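Local coordinates for protein alanine dehydrogenase/pyridine nucleotide transhydrogenase (Mycobacterium smegmatis str. MC2 155, PDB 3P2Y) that probably takes part in hydride transfer between NAD(H) and NADP(H), a reaction coupled to proton translocation across the membrane, at residues Asp352-Asp357 against Glu367-Ser372; Thr130-Glu135 against Val360-Thr365. One frame throughout, in Å; residues are numbered along the deposited sequence. Where two conformers were deposited one is given.

Contact 1: Asp352-Asp357 against Glu367-Ser372; sequences DLLLTD and EIVAAS. With CA (calcium ion), chain D.
Leu353 and Ile368 meet at about a right angle, and one methyl does most of the work. CD1 of Leu353 lies 3.8 Å from CG2 of Ile368 and almost as close to its CB, so this methyl sits against the branch point of the isoleucine. It also reaches CG2 of Val369 at 4.1 Å. Two torsions explain this: chi1 of -68° sets CG of Leu353 anti to its own carbonyl carbon, and chi2 of -169° then runs CD1 on, anti to CA, to helix 367-372. Leu354 adds a second, smaller contact. The Leu354 and Val369 side chains run past one another in opposite senses, and CD2 of Leu354 touches CG2 of Val369 at 3.9 Å. The other valine methyl is only slightly farther, so both branches face one methyl. Phe132 of strand 130-133 packs on both Leu354 and Val369 and extends this apolar patch.

Ile368 O takes two bonds from Ser372 within its own helix, one from OG at 2.8 Å and one from the backbone N at 3.1 Å, which arrive from opposite faces of the carbonyl plane. On the other segment, the carboxylate of Asp352 turns to a salt bridge with Arg51, while its carbonyl O binds calcium at 2.3 Å. Leu355 O supplies a second ligand at 2.5 Å, and two waters are also bound; one of them donates to Leu353 O. Carbonyls three residues apart, straddling the C-terminal end of helix 336-354, form a calcium site built on a helix terminus, beside a small aliphatic packing between that end and helix 367-372.

Contact 2: Thr130-Glu135 against Val360-Thr365; sequences TAFAME and VAPDFT
Two phenylalanine rings lie nearly parallel, their planes about 13° apart, yet they meet without stacking: Phe132 and Phe364 are so displaced that their CE1 atoms approach at 4.3 Å while the two ring centres stay about 6.5 Å apart. The approach is an oblique van der Waals contact between two CE1 corners.

Pro362 completes the reach of Phe132. The far carbon of that ring, CZ, is 4.1 Å from CB of Pro362 and equally near its CG, so the ring ends against one flank of the pyrrolidine. The CB of Phe132 points to the loop, and the torsion (chi1 -62°) turns CG away from its own carbonyl carbon. Phe364 is approached from a second quarter by Thr130, whose CG2 methyl lies at the ring edge, near its plane, 4.1 Å from CZ of Phe364. These two side chains reach toward each other from the strand and the loop, and the methyl, anti to the threonine's backbone N, is the branch that does the touching. Arg376 adds a cation-pi interaction with Phe364.

An Asx turn follows in the loop. OD1 of Asp363 accepts from Thr365 OG1 at 2.7 Å and from Thr365 N at 2.9 Å, both from the same face of the carboxylate plane, which ties the backbone down just after Phe364.

Strand 130-133 is the outermost strand of this chain's parallel sheet, next to strand 107-110, and its other edge is hydrogen-bonded to the backbone of Ser372 and Ile374. Phe132 projects from it onto Leu350 and Leu354 of helix 336-354 and onto Val369 of helix 367-372, and Val369 also supports Pro362 and Phe364.

Overall arrangement
The centres of contacts 1 and 2 are about 5 Å apart, and Phe132 of contact 2 packs on Val369 of contact 1, so the two share a wall. Their segments alternate along the chain, and backbone bonds stitch them: Leu354 O with Ala361 N, and Ser372 O with Ala133 N. Contact 1 is the more buried, purely aliphatic across its helix pair, with a calcium ion on the far side of Leu353. Contact 2 is only partly buried and largely aromatic, joining a loop to the sheet edge. It also bridges the two family regions, since strand 130-133 belongs to the N-terminal one, whereas contact 1 stays within the C-terminal one.

Contact 1: Asp352-Asp357 against Glu367-Ser372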
ATOM      1  N   ASP A 352       6.363  34.884  -3.449  1.00 15.85           N
ATOM      2  CA  ASP A 352       5.540  36.085  -3.248  1.00 18.85           C
ATOM      3  C   ASP A 352       6.262  37.121  -2.386  1.00 19.79           C
ATOM      4  O   ASP A 352       6.011  38.332  -2.544  1.00 19.34           O
ATOM      5  CB  ASP A 352       4.166  35.762  -2.620  1.00 19.72           C
ATOM      6  CG  ASP A 352       3.192  35.095  -3.604  1.00 24.07           C
ATOM      7  OD1 ASP A 352       3.433  35.085  -4.834  1.00 29.06           O
ATOM      8  OD2 ASP A 352       2.171  34.565  -3.129  1.00 26.92           O
ATOM      9  N   LEU A 353       7.135  36.671  -1.477  1.00 19.96           N
ATOM     10  CA  LEU A 353       7.974  37.603  -0.710  1.00 21.81           C
ATOM     11  C   LEU A 353       8.945  38.320  -1.607  1.00 22.60           C
ATOM     12  O   LEU A 353       9.233  39.514  -1.396  1.00 23.87           O
ATOM     13  CB  LEU A 353       8.795  36.899   0.375  1.00 22.00           C
ATOM     14  CG  LEU A 353       8.091  36.280   1.571  1.00 23.83           C
ATOM     15  CD1 LEU A 353       9.142  35.892   2.611  1.00 23.52           C
ATOM     16  CD2 LEU A 353       7.069  37.246   2.184  1.00 26.89           C
ATOM     17  N   LEU A 354       9.474  37.590  -2.588  1.00 21.76           N
ATOM     18  CA  LEU A 354      10.535  38.095  -3.450  1.00 22.31           C
ATOM     19  C   LEU A 354      10.024  38.988  -4.561  1.00 23.79           C
ATOM     20  O   LEU A 354      10.802  39.751  -5.142  1.00 25.13           O
ATOM     21  CB  LEU A 354      11.318  36.952  -4.067  1.00 21.45           C
ATOM     22  CG  LEU A 354      11.787  35.855  -3.113  1.00 19.47           C
ATOM     23  CD1 LEU A 354      12.472  34.808  -3.931  1.00 19.05           C
ATOM     24  CD2 LEU A 354      12.728  36.377  -2.007  1.00 19.67           C
ATOM     25  N   LEU A 355       8.739  38.883  -4.881  1.00 23.75           N
ATOM     26  CA  LEU A 355       8.184  39.672  -5.984  1.00 25.64           C
ATOM     27  C   LEU A 355       7.607  40.988  -5.482  1.00 26.41           C
ATOM     28  O   LEU A 355       6.987  41.039  -4.435  1.00 26.55           O
ATOM     29  CB  LEU A 355       7.092  38.887  -6.728  1.00 25.29           C
ATOM     30  CG  LEU A 355       7.492  37.594  -7.433  1.00 26.01           C
ATOM     31  CD1 LEU A 355       6.237  36.866  -7.921  1.00 25.45           C
ATOM     32  CD2 LEU A 355       8.476  37.839  -8.579  1.00 27.81           C
ATOM     33  N   THR A 356       7.844  42.046  -6.246  1.00 28.50           N
ATOM     34  CA  THR A 356       7.174  43.326  -6.052  1.00 30.27           C
ATOM     35  C   THR A 356       6.543  43.671  -7.404  1.00 31.08           C
ATOM     36  O   THR A 356       6.662  42.902  -8.366  1.00 31.02           O
ATOM     37  CB  THR A 356       8.181  44.430  -5.598  1.00 30.59           C
ATOM     38  OG1 THR A 356       9.151  44.647  -6.622  1.00 30.32           O
ATOM     39  CG2 THR A 356       8.910  44.032  -4.304  1.00 31.37           C
ATOM     40  N   ASP A 357       5.863  44.814  -7.503  1.00 33.34           N
ATOM     41  CA  ASP A 357       5.348  45.253  -8.799  1.00 34.86           C
ATOM     42  C   ASP A 357       6.508  45.431  -9.791  1.00 35.64           C
ATOM     43  O   ASP A 357       6.319  45.257 -10.999  1.00 36.68           O
ATOM     44  CB  ASP A 357       4.522  46.543  -8.669  1.00 35.41           C
ATOM     45  N   GLU A 367      13.774  38.387   7.506  1.00 21.58           N
ATOM     46  CA  GLU A 367      14.424  37.234   8.123  0.50 20.80           C
ATOM     47  C   GLU A 367      14.318  35.932   7.299  1.00 19.96           C
ATOM     48  O   GLU A 367      15.219  35.102   7.288  1.00 18.74           O
ATOM     49  CB  GLU A 367      13.810  37.033   9.512  0.50 21.94           C
ATOM     50  CG  GLU A 367      12.258  37.004   9.523  0.50 22.67           C
ATOM     51  CD  GLU A 367      11.570  38.345   9.824  0.50 22.56           C
ATOM     52  OE1 GLU A 367      10.395  38.277  10.250  0.50 24.06           O
ATOM     53  OE2 GLU A 367      12.172  39.440   9.632  0.50 17.60           O
ATOM     54  N   ILE A 368      13.191  35.755   6.624  1.00 18.25           N
ATOM     55  CA  ILE A 368      12.945  34.532   5.845  1.00 16.39           C
ATOM     56  C   ILE A 368      13.851  34.523   4.619  1.00 16.04           C
ATOM     57  O   ILE A 368      14.455  33.497   4.279  1.00 15.77           O
ATOM     58  CB  ILE A 368      11.444  34.410   5.405  1.00 15.87           C
ATOM     59  CG1 ILE A 368      10.541  34.210   6.629  1.00 16.49           C
ATOM     60  CG2 ILE A 368      11.267  33.265   4.376  1.00 14.25           C
ATOM     61  CD1 ILE A 368       9.043  34.257   6.342  1.00 17.65           C
ATOM     62  N   VAL A 369      13.917  35.679   3.962  1.00 16.37           N
ATOM     63  CA  VAL A 369      14.727  35.877   2.776  1.00 16.22           C
ATOM     64  C   VAL A 369      16.221  35.739   3.115  1.00 16.57           C
ATOM     65  O   VAL A 369      16.963  35.023   2.439  1.00 15.90           O
ATOM     66  CB  VAL A 369      14.398  37.273   2.137  1.00 16.64           C
ATOM     67  CG1 VAL A 369      15.336  37.576   0.939  1.00 18.28           C
ATOM     68  CG2 VAL A 369      12.895  37.346   1.738  1.00 16.31           C
ATOM     69  N   ALA A 370      16.662  36.418   4.178  1.00 17.57           N
ATOM     70  CA  ALA A 370      18.055  36.344   4.594  1.00 18.27           C
ATOM     71  C   ALA A 370      18.473  34.929   5.046  1.00 18.40           C
ATOM     72  O   ALA A 370      19.559  34.461   4.674  1.00 17.83           O
ATOM     73  CB  ALA A 370      18.332  37.371   5.703  1.00 19.79           C
ATOM     74  N   ALA A 371      17.617  34.264   5.821  1.00 17.55           N
ATOM     75  CA  ALA A 371      17.941  32.931   6.364  1.00 17.57           C
ATOM     76  C   ALA A 371      17.976  31.849   5.287  1.00 17.47           C
ATOM     77  O   ALA A 371      18.790  30.922   5.361  1.00 17.10           O
ATOM     78  CB  ALA A 371      16.968  32.530   7.475  1.00 18.15           C
ATOM     79  N   SER A 372      17.085  31.951   4.298  1.00 16.59           N
ATOM     80  CA  SER A 372      17.017  30.902   3.263  1.00 15.34           C
ATOM     81  C   SER A 372      17.993  31.097   2.091  1.00 15.18           C
ATOM     82  O   SER A 372      18.231  30.156   1.336  1.00 13.87           O
ATOM     83  CB  SER A 372      15.590  30.715   2.738  1.00 15.57           C
ATOM     84  OG  SER A 372      15.116  31.880   2.074  1.00 14.94           O
TER
HETATM   85 CA    CA D 363       5.195  40.486  -2.831  0.50 25.79          CA
HETATM   86  O   HOH W   1       6.732  41.178  -1.140  1.00 44.22           O
HETATM   87  O   HOH W   2       4.038  39.597  -4.576  1.00 40.60           O

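Contact 2: Thr130-Glu135 against Val360-Thr365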
ATOM      1  N   THR A 130      21.134  34.072  -7.376  1.00 13.42           N
ATOM      2  CA  THR A 130      20.722  34.283  -5.987  1.00 12.80           C
ATOM      3  C   THR A 130      19.806  33.123  -5.680  1.00 12.60           C
ATOM      4  O   THR A 130      18.754  33.012  -6.301  1.00 11.64           O
ATOM      5  CB  THR A 130      19.960  35.617  -5.836  1.00 13.86           C
ATOM      6  OG1 THR A 130      20.857  36.701  -6.172  1.00 14.85           O
ATOM      7  CG2 THR A 130      19.476  35.805  -4.422  1.00 14.66           C
ATOM      8  N   ALA A 131      20.201  32.282  -4.726  1.00 12.32           N
ATOM      9  CA  ALA A 131      19.548  30.969  -4.556  1.00 11.79           C
ATOM     10  C   ALA A 131      19.005  30.798  -3.157  1.00 12.18           C
ATOM     11  O   ALA A 131      19.683  31.123  -2.175  1.00 11.73           O
ATOM     12  CB  ALA A 131      20.532  29.852  -4.852  1.00 12.48           C
ATOM     13  N   PHE A 132      17.794  30.242  -3.067  1.00 10.90           N
ATOM     14  CA  PHE A 132      17.111  30.103  -1.781  1.00 11.27           C
ATOM     15  C   PHE A 132      16.850  28.635  -1.564  1.00 11.67           C
ATOM     16  O   PHE A 132      16.224  28.013  -2.402  1.00 11.18           O
ATOM     17  CB  PHE A 132      15.796  30.884  -1.772  1.00 11.01           C
ATOM     18  CG  PHE A 132      15.988  32.377  -1.965  1.00 11.54           C
ATOM     19  CD1 PHE A 132      16.162  33.202  -0.857  1.00 12.39           C
ATOM     20  CD2 PHE A 132      16.056  32.931  -3.245  1.00 11.89           C
ATOM     21  CE1 PHE A 132      16.360  34.590  -1.018  1.00 10.71           C
ATOM     22  CE2 PHE A 132      16.282  34.313  -3.427  1.00 13.44           C
ATOM     23  CZ  PHE A 132      16.420  35.135  -2.299  1.00 11.87           C
ATOM     24  N   ALA A 133      17.363  28.094  -0.462  1.00 11.80           N
ATOM     25  CA  ALA A 133      17.187  26.664  -0.104  1.00 11.06           C
ATOM     26  C   ALA A 133      15.906  26.490   0.718  1.00 11.62           C
ATOM     27  O   ALA A 133      15.745  27.095   1.805  1.00 11.70           O
ATOM     28  CB  ALA A 133      18.388  26.168   0.719  1.00 10.79           C
ATOM     29  N   MET A 134      15.002  25.651   0.233  1.00 11.04           N
ATOM     30  CA  MET A 134      13.755  25.445   0.959  1.00 11.66           C
ATOM     31  C   MET A 134      14.016  24.797   2.330  1.00 12.25           C
ATOM     32  O   MET A 134      13.260  25.026   3.270  1.00 14.21           O
ATOM     33  CB  MET A 134      12.769  24.629   0.115  1.00 11.23           C
ATOM     34  CG  MET A 134      12.273  25.368  -1.169  1.00 11.56           C
ATOM     35  SD  MET A 134      11.440  26.956  -0.815  1.00 12.38           S
ATOM     36  CE  MET A 134       9.922  26.353  -0.013  1.00 10.35           C
ATOM     37  N   GLU A 135      15.101  24.033   2.456  1.00 11.95           N
ATOM     38  CA  GLU A 135      15.451  23.439   3.755  1.00 13.67           C
ATOM     39  C   GLU A 135      15.796  24.503   4.794  1.00 14.13           C
ATOM     40  O   GLU A 135      15.758  24.220   6.006  1.00 15.43           O
ATOM     41  CB  GLU A 135      16.667  22.490   3.631  1.00 14.29           C
ATOM     42  CG  GLU A 135      16.531  21.348   2.622  1.00 14.57           C
ATOM     43  CD  GLU A 135      17.171  21.677   1.263  1.00 13.71           C
ATOM     44  OE1 GLU A 135      17.117  22.849   0.823  1.00 12.60           O
ATOM     45  OE2 GLU A 135      17.680  20.744   0.608  1.00 14.04           O
ATOM     46  N   VAL A 360      11.483  41.016  -9.660  1.00 27.68           N
ATOM     47  CA  VAL A 360      12.128  40.240  -8.618  1.00 26.29           C
ATOM     48  C   VAL A 360      13.020  41.163  -7.798  1.00 26.10           C
ATOM     49  O   VAL A 360      13.989  41.732  -8.333  1.00 25.67           O
ATOM     50  CB  VAL A 360      12.977  39.114  -9.225  1.00 26.73           C
ATOM     51  CG1 VAL A 360      13.590  38.274  -8.116  1.00 27.82           C
ATOM     52  CG2 VAL A 360      12.120  38.266 -10.163  1.00 25.12           C
ATOM     53  N   ALA A 361      12.690  41.312  -6.515  1.00 25.07           N
ATOM     54  CA  ALA A 361      13.438  42.229  -5.628  1.00 25.48           C
ATOM     55  C   ALA A 361      13.446  41.745  -4.171  1.00 25.06           C
ATOM     56  O   ALA A 361      12.706  42.271  -3.320  1.00 25.65           O
ATOM     57  CB  ALA A 361      12.882  43.676  -5.744  1.00 25.84           C
ATOM     58  N   PRO A 362      14.297  40.740  -3.871  1.00 24.31           N
ATOM     59  CA  PRO A 362      14.377  40.191  -2.510  1.00 24.68           C
ATOM     60  C   PRO A 362      14.782  41.238  -1.473  1.00 25.31           C
ATOM     61  O   PRO A 362      15.756  41.976  -1.681  1.00 24.96           O
ATOM     62  CB  PRO A 362      15.462  39.112  -2.617  1.00 24.58           C
ATOM     63  CG  PRO A 362      15.537  38.763  -4.094  1.00 23.88           C
ATOM     64  CD  PRO A 362      15.218  40.060  -4.808  1.00 24.20           C
ATOM     65  N   ASP A 363      14.038  41.295  -0.374  1.00 25.50           N
ATOM     66  CA  ASP A 363      14.336  42.237   0.705  1.00 26.65           C
ATOM     67  C   ASP A 363      15.116  41.494   1.764  1.00 25.96           C
ATOM     68  O   ASP A 363      14.546  40.717   2.515  1.00 25.59           O
ATOM     69  CB  ASP A 363      13.042  42.804   1.291  1.00 27.18           C
ATOM     70  CG  ASP A 363      13.292  43.726   2.485  1.00 30.03           C
ATOM     71  OD1 ASP A 363      14.459  43.921   2.880  1.00 30.10           O
ATOM     72  OD2 ASP A 363      12.304  44.251   3.031  1.00 34.01           O
ATOM     73  N   PHE A 364      16.423  41.730   1.828  1.00 26.00           N
ATOM     74  CA  PHE A 364      17.267  40.965   2.737  1.00 26.08           C
ATOM     75  C   PHE A 364      17.170  41.349   4.210  1.00 26.56           C
ATOM     76  O   PHE A 364      17.820  40.732   5.053  1.00 27.38           O
ATOM     77  CB  PHE A 364      18.715  40.909   2.236  1.00 26.88           C
ATOM     78  CG  PHE A 364      18.884  40.050   1.021  1.00 26.89           C
ATOM     79  CD1 PHE A 364      18.904  38.659   1.141  1.00 27.20           C
ATOM     80  CD2 PHE A 364      18.992  40.622  -0.243  1.00 27.01           C
ATOM     81  CE1 PHE A 364      19.037  37.850   0.014  1.00 25.99           C
ATOM     82  CE2 PHE A 364      19.134  39.820  -1.379  1.00 29.20           C
ATOM     83  CZ  PHE A 364      19.148  38.422  -1.240  1.00 26.61           C
ATOM     84  N   THR A 365      16.313  42.322   4.524  1.00 26.20           N
ATOM     85  CA  THR A 365      15.999  42.667   5.911  1.00 26.64           C
ATOM     86  C   THR A 365      14.881  41.788   6.416  1.00 25.83           C
ATOM     87  O   THR A 365      14.583  41.753   7.605  1.00 27.06           O
ATOM     88  CB  THR A 365      15.628  44.159   6.086  1.00 26.63           C
ATOM     89  OG1 THR A 365      14.352  44.429   5.482  1.00 28.98           O
ATOM     90  CG2 THR A 365      16.694  45.038   5.466  1.00 27.07           C
TER